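Local coordinates for protein dihydropteroate synthase (Burkholderia cenocepacia, PDB 2Y5S) that probably catalyses the condensation of para-aminobenzoate with 6-hydroxymethyl-7,8-dihydropterin diphosphate to form 7,8-dihydropteroate, a precursor of folate, at residues 163-166 with 167-171; 219-223 with 224-228; 84-87 with 88-92; 183-187 with 188-192. All coordinates share one frame; numbering follows the deposited sequence.

Contact 1 of 4, residues 163-166 with 167-171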
loop_
_atom_site.group_PDB
_atom_site.type_symbol
_atom_site.label_atom_id
_atom_site.label_comp_id
_atom_site.label_asym_id
_atom_site.label_seq_id
_atom_site.Cartn_x
_atom_site.Cartn_y
_atom_site.Cartn_z
ATOM N N GLY B 163 -14.850 -25.760 -2.884
ATOM C CA GLY B 163 -13.796 -26.628 -3.398
ATOM C C GLY B 163 -12.587 -25.733 -3.524
ATOM O O GLY B 163 -11.804 -25.620 -2.584
ATOM N N ASP B 164 -12.445 -25.069 -4.672
ATOM C CA ASP B 164 -11.540 -23.931 -4.786
ATOM C C ASP B 164 -12.394 -22.666 -4.770
ATOM O O ASP B 164 -13.179 -22.422 -5.686
ATOM C CB ASP B 164 -10.713 -23.985 -6.069
ATOM C CG ASP B 164 -9.792 -22.783 -6.226
ATOM O OD1 ASP B 164 -9.720 -21.923 -5.310
ATOM O OD2 ASP B 164 -9.121 -22.680 -7.268
ATOM N N VAL B 165 -12.231 -21.865 -3.731
ATOM C CA VAL B 165 -13.060 -20.694 -3.550
ATOM C C VAL B 165 -12.961 -19.748 -4.752
ATOM O O VAL B 165 -13.948 -19.122 -5.118
ATOM C CB VAL B 165 -12.724 -19.951 -2.236
ATOM C CG1 VAL B 165 -11.284 -19.411 -2.245
ATOM C CG2 VAL B 165 -13.729 -18.829 -1.997
ATOM N N VAL B 166 -11.782 -19.657 -5.371
ATOM C CA VAL B 166 -11.598 -18.772 -6.524
ATOM C C VAL B 166 -12.428 -19.253 -7.709
ATOM O O VAL B 166 -13.083 -18.455 -8.393
ATOM C CB VAL B 166 -10.118 -18.678 -6.956
ATOM C CG1 VAL B 166 -9.964 -17.737 -8.168
ATOM C CG2 VAL B 166 -9.235 -18.212 -5.778
ATOM N N THR B 167 -12.385 -20.556 -7.955
ATOM C CA THR B 167 -13.147 -21.148 -9.050
ATOM C C THR B 167 -14.643 -21.046 -8.778
ATOM O O THR B 167 -15.411 -20.699 -9.677
ATOM C CB THR B 167 -12.742 -22.618 -9.296
ATOM O OG1 THR B 167 -11.342 -22.668 -9.600
ATOM C CG2 THR B 167 -13.531 -23.223 -10.464
ATOM N N ASP B 168 -15.055 -21.325 -7.540
ATOM C CA ASP B 168 -16.486 -21.286 -7.184
ATOM C C ASP B 168 -17.030 -19.873 -7.313
ATOM O O ASP B 168 -18.157 -19.669 -7.772
ATOM C CB ASP B 168 -16.715 -21.774 -5.748
ATOM C CG ASP B 168 -16.404 -23.254 -5.567
ATOM O OD1 ASP B 168 -16.421 -24.010 -6.566
ATOM O OD2 ASP B 168 -16.145 -23.656 -4.411
ATOM N N VAL B 169 -16.242 -18.890 -6.875
ATOM C CA VAL B 169 -16.661 -17.490 -6.955
ATOM C C VAL B 169 -16.790 -17.101 -8.442
ATOM O O VAL B 169 -17.795 -16.516 -8.844
ATOM C CB VAL B 169 -15.672 -16.547 -6.190
ATOM C CG1 VAL B 169 -15.812 -15.084 -6.632
ATOM C CG2 VAL B 169 -15.876 -16.670 -4.671
ATOM N N ARG B 170 -15.797 -17.467 -9.258
ATOM C CA ARG B 170 -15.836 -17.143 -10.691
ATOM C C ARG B 170 -17.058 -17.735 -11.388
ATOM O O ARG B 170 -17.735 -17.036 -12.143
ATOM C CB ARG B 170 -14.574 -17.603 -11.420
ATOM C CG ARG B 170 -14.555 -17.149 -12.874
ATOM C CD ARG B 170 -13.292 -17.563 -13.634
ATOM N NE ARG B 170 -13.096 -18.999 -13.625
ATOM C CZ ARG B 170 -12.220 -19.661 -12.866
ATOM N NH1 ARG B 170 -11.416 -19.025 -12.006
ATOM N NH2 ARG B 170 -12.158 -20.980 -12.960
ATOM N N ASP B 171 -17.338 -19.003 -11.126
ATOM C CA ASP B 171 -18.467 -19.699 -11.764
ATOM C C ASP B 171 -19.811 -19.102 -11.372
ATOM O O ASP B 171 -20.715 -19.019 -12.195
ATOM C CB ASP B 171 -18.461 -21.194 -11.410
ATOM C CG ASP B 171 -17.299 -21.938 -12.028
ATOM O OD1 ASP B 171 -16.804 -21.510 -13.088
ATOM O OD2 ASP B 171 -16.889 -22.967 -11.462
HETATM O O HOH W 1 -14.251 -25.713 -6.689
#
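D168 reaches back to G163 and D164, just before helix 165-182. Its CB lies 3.6 Å from the carbonyl oxygen D164 O, and its CG is closer still to that oxygen. At the tip the two carboxylate oxygens part: D168 OD2 takes the N-H of G163 on its syn lone pair (2.9 Å to G163 N, N-H...O 149°), while OD1 accepts from a water that in turn accepts from D164 N, 2.8 Å on each arm. A chi1 of -67° holds CG beside the backbone N, from where OD2 can reach G163 N. This is the helix N-terminus, with D164 as the N-cap: its OD1 receives V166 N at 3.1 Å from well above the carboxylate plane, 63° out of it. D164 OD1 also forms a salt bridge with R294 of the second subunit. D164 OD2 and T167 OG1 stand 3.2 Å apart, the two side chains crossing at about a right angle. On another side of the helix, V165 CG2 and V169 CG2 lie side by side at 4.1 Å, and both valines pack on L209 of helix 204-211. R170 N donates to V166 O, while its NH1 turns to D215 O.

Contact 2 of 4, residues 219-223 with 224-228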
loop_
_atom_site.group_PDB
_atom_site.type_symbol
_atom_site.label_atom_id
_atom_site.label_comp_id
_atom_site.label_asym_id
_atom_site.label_seq_id
_atom_site.Cartn_x
_atom_site.Cartn_y
_atom_site.Cartn_z
ATOM N N ALA B 219 -15.345 -14.099 -18.110
ATOM C CA ALA B 219 -15.152 -13.388 -19.382
ATOM C C ALA B 219 -16.465 -12.867 -19.969
ATOM O O ALA B 219 -17.485 -13.553 -19.936
ATOM C CB ALA B 219 -14.459 -14.316 -20.396
ATOM N N ARG B 220 -16.423 -11.651 -20.512
ATOM C CA ARG B 220 -17.505 -11.123 -21.340
ATOM C C ARG B 220 -17.446 -11.842 -22.684
ATOM O O ARG B 220 -16.499 -12.584 -22.926
ATOM C CB ARG B 220 -17.345 -9.619 -21.541
ATOM C CG ARG B 220 -17.506 -8.815 -20.271
ATOM C CD ARG B 220 -17.261 -7.354 -20.537
ATOM N NE ARG B 220 -17.867 -6.505 -19.516
ATOM C CZ ARG B 220 -17.651 -5.195 -19.409
ATOM N NH1 ARG B 220 -16.846 -4.562 -20.274
ATOM N NH2 ARG B 220 -18.263 -4.506 -18.440
ATOM N N PRO B 221 -18.462 -11.658 -23.547
ATOM C CA PRO B 221 -18.439 -12.297 -24.887
ATOM C C PRO B 221 -17.263 -11.894 -25.777
ATOM O O PRO B 221 -16.771 -12.713 -26.560
ATOM C CB PRO B 221 -19.760 -11.849 -25.507
ATOM C CG PRO B 221 -20.674 -11.690 -24.328
ATOM C CD PRO B 221 -19.808 -11.147 -23.216
ATOM N N ASP B 222 -16.797 -10.653 -25.644
ATOM C CA ASP B 222 -15.623 -10.188 -26.391
ATOM C C ASP B 222 -14.301 -10.761 -25.867
ATOM O O ASP B 222 -13.235 -10.371 -26.343
ATOM C CB ASP B 222 -15.550 -8.655 -26.393
ATOM C CG ASP B 222 -15.298 -8.078 -25.003
ATOM O OD1 ASP B 222 -15.126 -8.865 -24.046
ATOM O OD2 ASP B 222 -15.289 -6.833 -24.863
ATOM N N GLY B 223 -14.357 -11.663 -24.887
ATOM C CA GLY B 223 -13.152 -12.293 -24.334
ATOM C C GLY B 223 -12.489 -11.536 -23.192
ATOM O O GLY B 223 -11.628 -12.087 -22.499
ATOM N N ARG B 224 -12.862 -10.275 -22.991
ATOM C CA ARG B 224 -12.334 -9.514 -21.874
ATOM C C ARG B 224 -13.039 -9.968 -20.605
ATOM O O ARG B 224 -14.255 -10.204 -20.597
ATOM C CB ARG B 224 -12.573 -8.006 -22.041
ATOM C CG ARG B 224 -11.632 -7.257 -23.000
ATOM C CD ARG B 224 -11.076 -6.001 -22.302
ATOM N NE ARG B 224 -11.150 -4.774 -23.103
ATOM C CZ ARG B 224 -10.521 -3.636 -22.789
ATOM N NH1 ARG B 224 -9.768 -3.555 -21.697
ATOM N NH2 ARG B 224 -10.649 -2.566 -23.568
ATOM N N ALA B 225 -12.284 -10.038 -19.521
ATOM C CA ALA B 225 -12.865 -10.286 -18.215
ATOM C C ALA B 225 -13.806 -9.135 -17.826
ATOM O O ALA B 225 -13.542 -7.969 -18.122
ATOM C CB ALA B 225 -11.756 -10.457 -17.184
ATOM N N TYR B 226 -14.916 -9.473 -17.177
ATOM C CA TYR B 226 -15.738 -8.465 -16.490
ATOM C C TYR B 226 -14.844 -7.648 -15.534
ATOM O O TYR B 226 -13.989 -8.210 -14.833
ATOM C CB TYR B 226 -16.897 -9.130 -15.739
ATOM C CG TYR B 226 -18.026 -9.594 -16.649
ATOM C CD1 TYR B 226 -18.992 -8.701 -17.108
ATOM C CD2 TYR B 226 -18.130 -10.927 -17.054
ATOM C CE1 TYR B 226 -20.024 -9.118 -17.945
ATOM C CE2 TYR B 226 -19.151 -11.349 -17.907
ATOM C CZ TYR B 226 -20.094 -10.442 -18.348
ATOM O OH TYR B 226 -21.104 -10.843 -19.192
ATOM N N PRO B 227 -14.987 -6.312 -15.541
ATOM C CA PRO B 227 -14.184 -5.524 -14.616
ATOM C C PRO B 227 -14.593 -5.786 -13.176
ATOM O O PRO B 227 -15.766 -6.093 -12.910
ATOM C CB PRO B 227 -14.480 -4.092 -15.032
ATOM C CG PRO B 227 -15.872 -4.147 -15.563
ATOM C CD PRO B 227 -15.923 -5.464 -16.303
ATOM N N ILE B 228 -13.622 -5.675 -12.263
ATOM C CA ILE B 228 -13.769 -6.093 -10.867
ATOM C C ILE B 228 -13.865 -4.885 -9.947
ATOM O O ILE B 228 -13.034 -3.957 -10.032
ATOM C CB ILE B 228 -12.570 -6.914 -10.413
ATOM C CG1 ILE B 228 -12.448 -8.186 -11.248
ATOM C CG2 ILE B 228 -12.638 -7.257 -8.888
ATOM C CD1 ILE B 228 -11.111 -8.943 -11.053
#
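R220 lays its CG over the centre of the Y226 ring, 3.4 Å from the centroid and 11° off the ring normal, a CH-pi contact with the face. With chi1 at -66° the chain leaves beside its own backbone N, then runs extended from CG to NE. R220 NE stands above the ring plane just beyond the rim, 3.4 Å from Y226 CD1, and that side of the ring meets the guanidinium at its edge, near its plane. Guanidinium and ring planes are 86° apart, so the two do not stack. P227 takes a face of the same group: its CD sits 3.3 Å from R220 NH2, displaced toward the rim.

The backbone that brings these groups together is a hairpin-like loop, with a type I turn at R220-G223 and a single bridge between A219 and A225. R220 N donates to R224 O at 2.6 Å, closing the loop behind the turn. D222 places CG between its backbone N and carbonyl carbon, which brings OD1 to R224 N at 2.9 Å, the donor well above the carboxylate plane.

R220 NH1 and NH2 donate to P10 O and I190 O. Gripped by these carbonyls, covered by P227 and braced along its stem by Y226, the guanidinium of this largely buried arginine has its rotation fixed by several contacts, and its positive charge is probably stabilised by the two carbonyl dipoles.

Contact 3 of 4, residues 84-87 with 88-92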
loop_
_atom_site.group_PDB
_atom_site.type_symbol
_atom_site.label_atom_id
_atom_site.label_comp_id
_atom_site.label_asym_id
_atom_site.label_seq_id
_atom_site.Cartn_x
_atom_site.Cartn_y
_atom_site.Cartn_z
ATOM N N ALA B 84 -36.573 6.452 2.163
ATOM C CA ALA B 84 -36.488 7.825 2.682
ATOM C C ALA B 84 -35.052 8.313 2.895
ATOM O O ALA B 84 -34.804 9.517 2.885
ATOM C CB ALA B 84 -37.273 7.941 3.982
ATOM N N ARG B 85 -34.121 7.383 3.110
ATOM C CA ARG B 85 -32.701 7.708 3.255
ATOM C C ARG B 85 -32.027 7.864 1.896
ATOM O O ARG B 85 -31.254 8.798 1.677
ATOM C CB ARG B 85 -31.961 6.594 3.998
ATOM C CG ARG B 85 -32.358 6.364 5.450
ATOM C CD ARG B 85 -32.157 4.881 5.828
ATOM N NE ARG B 85 -31.650 4.681 7.183
ATOM C CZ ARG B 85 -32.333 4.907 8.300
ATOM N NH1 ARG B 85 -33.582 5.368 8.265
ATOM N NH2 ARG B 85 -31.756 4.682 9.476
ATOM N N VAL B 86 -32.305 6.927 0.993
ATOM C CA VAL B 86 -31.546 6.808 -0.247
ATOM C C VAL B 86 -31.998 7.782 -1.327
ATOM O O VAL B 86 -31.171 8.446 -1.943
ATOM C CB VAL B 86 -31.621 5.365 -0.811
ATOM C CG1 VAL B 86 -30.921 5.274 -2.153
ATOM C CG2 VAL B 86 -31.011 4.379 0.177
ATOM N N ILE B 87 -33.305 7.870 -1.558
ATOM C CA ILE B 87 -33.825 8.644 -2.689
ATOM C C ILE B 87 -33.467 10.138 -2.613
ATOM O O ILE B 87 -32.965 10.689 -3.592
ATOM C CB ILE B 87 -35.349 8.426 -2.891
ATOM C CG1 ILE B 87 -35.639 6.963 -3.249
ATOM C CG2 ILE B 87 -35.895 9.347 -3.966
ATOM C CD1 ILE B 87 -34.809 6.423 -4.381
ATOM N N PRO B 88 -33.690 10.792 -1.454
ATOM C CA PRO B 88 -33.310 12.212 -1.391
ATOM C C PRO B 88 -31.807 12.498 -1.517
ATOM O O PRO B 88 -31.443 13.576 -1.966
ATOM C CB PRO B 88 -33.853 12.665 -0.026
ATOM C CG PRO B 88 -34.995 11.736 0.248
ATOM C CD PRO B 88 -34.491 10.401 -0.276
ATOM N N LEU B 89 -30.938 11.560 -1.143
ATOM C CA LEU B 89 -29.496 11.717 -1.405
ATOM C C LEU B 89 -29.193 11.604 -2.906
ATOM O O LEU B 89 -28.372 12.352 -3.432
ATOM C CB LEU B 89 -28.653 10.701 -0.623
ATOM C CG LEU B 89 -28.567 10.863 0.896
ATOM C CD1 LEU B 89 -27.645 9.795 1.504
ATOM C CD2 LEU B 89 -28.114 12.286 1.297
ATOM N N VAL B 90 -29.858 10.673 -3.586
ATOM C CA VAL B 90 -29.718 10.535 -5.039
ATOM C C VAL B 90 -30.111 11.839 -5.717
ATOM O O VAL B 90 -29.361 12.358 -6.545
ATOM C CB VAL B 90 -30.559 9.363 -5.600
ATOM C CG1 VAL B 90 -30.507 9.341 -7.133
ATOM C CG2 VAL B 90 -30.060 8.035 -5.027
ATOM N N GLU B 91 -31.266 12.380 -5.326
ATOM C CA GLU B 91 -31.780 13.621 -5.906
ATOM C C GLU B 91 -30.816 14.797 -5.647
ATOM O O GLU B 91 -30.479 15.547 -6.567
ATOM C CB GLU B 91 -33.203 13.906 -5.386
ATOM C CG GLU B 91 -34.246 12.840 -5.801
ATOM C CD GLU B 91 -35.640 13.042 -5.182
ATOM O OE1 GLU B 91 -35.781 13.806 -4.201
ATOM O OE2 GLU B 91 -36.608 12.423 -5.686
ATOM N N ALA B 92 -30.346 14.926 -4.411
ATOM C CA ALA B 92 -29.435 16.016 -4.037
ATOM C C ALA B 92 -28.053 15.889 -4.651
ATOM O O ALA B 92 -27.404 16.896 -4.912
ATOM C CB ALA B 92 -29.317 16.127 -2.511
#
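P88 sits directly behind I87 and one turn after A84, inside helix 79-93. Having no N-H, it cannot donate to the turn before, and its ring occupies that place: P88 CD lies 3.3 Å from A84 O, with CG not far beyond. The helix is kinked here. The neighbouring pair is tight as well, P88 CD standing 3.4 Å from I87 CB.

L89 comes next. Its CG approaches the carbonyl oxygen R85 O at 3.5 Å, with CD1 also near that oxygen, and the side chain also packs on L49 of helix 45-58 and I65 of strand 62-66.

At V90 the regular pattern of helical bonding appears, V90 N donating to V86 O at 3.1 Å. The two valines meet methyl to methyl, V86 CG1 to V90 CG2 at 4.1 Å. A chi1 of 174° sets V90 CG2 beside its own backbone N, facing back along the helix toward V86. Both residues rest on I65 and on I102 of strand 100-103, so this face of the helix covers the strands that it connects in a beta-alpha-beta crossover of the barrel.

E91 repeats the bond, its N donating to I87 O at 3.0 Å with an N-H...O angle of 165°. Its side chain extends beyond CG, and OE2 approaches I87 CG2 at 3.6 Å, a van der Waals contact of the carboxylate oxygen with a methyl.

Chemically, the i to i+4 bonding lapses at both A84 O and R85 O, where carbons of P88 and L89 lie instead, and is restored at V86 O and I87 O.

Contact 4 of 4, residues 183-187 with 188-192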
loop_
_atom_site.group_PDB
_atom_site.type_symbol
_atom_site.label_atom_id
_atom_site.label_comp_id
_atom_site.label_asym_id
_atom_site.label_seq_id
_atom_site.Cartn_x
_atom_site.Cartn_y
_atom_site.Cartn_z
ATOM N N ALA B 183 -31.778 -11.679 -19.742
ATOM C CA ALA B 183 -32.897 -10.742 -19.619
ATOM C C ALA B 183 -32.708 -9.471 -20.451
ATOM O O ALA B 183 -33.528 -8.555 -20.359
ATOM C CB ALA B 183 -33.116 -10.384 -18.154
ATOM N N GLY B 184 -31.641 -9.407 -21.254
ATOM C CA GLY B 184 -31.397 -8.277 -22.163
ATOM C C GLY B 184 -30.338 -7.260 -21.736
ATOM O O GLY B 184 -30.103 -6.280 -22.442
ATOM N N VAL B 185 -29.693 -7.476 -20.591
ATOM C CA VAL B 185 -28.675 -6.536 -20.099
ATOM C C VAL B 185 -27.413 -6.665 -20.943
ATOM O O VAL B 185 -26.885 -7.757 -21.063
ATOM C CB VAL B 185 -28.327 -6.796 -18.608
ATOM C CG1 VAL B 185 -27.112 -5.946 -18.153
ATOM C CG2 VAL B 185 -29.543 -6.517 -17.718
ATOM N N ALA B 186 -26.945 -5.562 -21.537
ATOM C CA ALA B 186 -25.660 -5.560 -22.244
ATOM C C ALA B 186 -24.513 -5.881 -21.285
ATOM O O ALA B 186 -24.467 -5.378 -20.153
ATOM C CB ALA B 186 -25.404 -4.211 -22.942
ATOM N N ALA B 187 -23.591 -6.721 -21.750
ATOM C CA ALA B 187 -22.415 -7.135 -20.973
ATOM C C ALA B 187 -21.575 -5.979 -20.452
ATOM O O ALA B 187 -20.967 -6.088 -19.382
ATOM C CB ALA B 187 -21.531 -8.056 -21.808
ATOM N N GLU B 188 -21.531 -4.884 -21.203
ATOM C CA GLU B 188 -20.729 -3.724 -20.803
ATOM C C GLU B 188 -21.266 -2.953 -19.573
ATOM O O GLU B 188 -20.543 -2.156 -18.981
ATOM C CB GLU B 188 -20.504 -2.768 -21.992
ATOM C CG GLU B 188 -21.724 -2.491 -22.826
ATOM C CD GLU B 188 -21.827 -3.386 -24.082
ATOM O OE1 GLU B 188 -22.120 -4.600 -23.964
ATOM O OE2 GLU B 188 -21.613 -2.856 -25.197
ATOM N N ARG B 189 -22.514 -3.205 -19.174
ATOM C CA ARG B 189 -23.096 -2.589 -17.970
ATOM C C ARG B 189 -22.745 -3.339 -16.685
ATOM O O ARG B 189 -23.096 -2.894 -15.590
ATOM C CB ARG B 189 -24.624 -2.551 -18.090
ATOM C CG ARG B 189 -25.184 -1.623 -19.185
ATOM C CD ARG B 189 -26.681 -1.841 -19.353
ATOM N NE ARG B 189 -27.364 -1.587 -18.089
ATOM C CZ ARG B 189 -28.585 -1.998 -17.753
ATOM N NH1 ARG B 189 -29.336 -2.714 -18.585
ATOM N NH2 ARG B 189 -29.051 -1.687 -16.543
ATOM N N ILE B 190 -22.067 -4.477 -16.814
ATOM C CA ILE B 190 -21.868 -5.397 -15.701
ATOM C C ILE B 190 -20.427 -5.380 -15.201
ATOM O O ILE B 190 -19.472 -5.495 -15.974
ATOM C CB ILE B 190 -22.256 -6.855 -16.095
ATOM C CG1 ILE B 190 -23.732 -6.916 -16.547
ATOM C CG2 ILE B 190 -22.041 -7.822 -14.903
ATOM C CD1 ILE B 190 -24.127 -8.189 -17.326
ATOM N N CYS B 191 -20.284 -5.235 -13.890
ATOM C CA CYS B 191 -19.031 -5.527 -13.217
ATOM C C CYS B 191 -19.304 -6.562 -12.149
ATOM O O CYS B 191 -20.464 -6.848 -11.842
ATOM C CB CYS B 191 -18.396 -4.282 -12.620
ATOM S SG CYS B 191 -19.299 -3.452 -11.326
ATOM N N VAL B 192 -18.239 -7.170 -11.638
ATOM C CA VAL B 192 -18.368 -8.236 -10.651
ATOM C C VAL B 192 -17.488 -7.961 -9.435
ATOM O O VAL B 192 -16.495 -7.212 -9.505
ATOM C CB VAL B 192 -17.968 -9.586 -11.243
ATOM C CG1 VAL B 192 -18.836 -9.921 -12.467
ATOM C CG2 VAL B 192 -16.464 -9.597 -11.596
HETATM O O HOH W 2 -28.641 -3.194 -21.449
#
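This is a local contact round the turn that carries the chain from helix 165-182 into strand 190-193, an alpha-to-beta connection of the TIM-barrel fold. The helix ends in a Schellman motif with G184 at a positive phi of 103°, and a short 3-10 segment precedes the strand. Two backbone bonds tighten this segment: R189 N to A186 O at 3.1 Å and I190 N to A187 O at 3.2 Å. In each the donor lies well above the carbonyl plane, by 49° and 57°.

Both methyls of V185 lie near R189 NH1, CG1 over a face of the guanidinium, and CG1 also meets I190 CD1 at 3.8 Å in an apolar contact. R189 is brought there by a chain bent at chi3. A water in the guanidinium plane accepts from R189 NH1 at 3.0 Å and from A186 N at 2.9 Å, tying the arginine to the turn. E188, bent at chi2, folds back until OE1 is 3.5 Å from A186 CB.

Carbonyls take the other R189 donors, NE going to S141 O and NH2 to V136 O, while NH1 has R137 O as a second partner. V185 and I190 pack against L180 of helix 165-182, and V185 and R189 also touch L143, placing the turn between that helix and strand 142-146.

Overall arrangement
Contacts 2 and 4 form one neighbourhood, their centres about 10 Å apart: V192 N meets P227 O at 3.0 Å, and R220 NH2 reaches I190 O at 2.9 Å, so the 219-228 loop is fastened to strand 190-193. Contact 1 begins the helix whose end leads into contact 4; their centres are about 21 Å apart and they do not touch. Contact 3 stands apart, its centre about 36 Å from that of contact 1, on the opposite side of the chain's centre. None reaches the bound 7,8-dihydropteroate: the side chains of V169, P227, V86 and I190 lie about 11 to 12 Å from it.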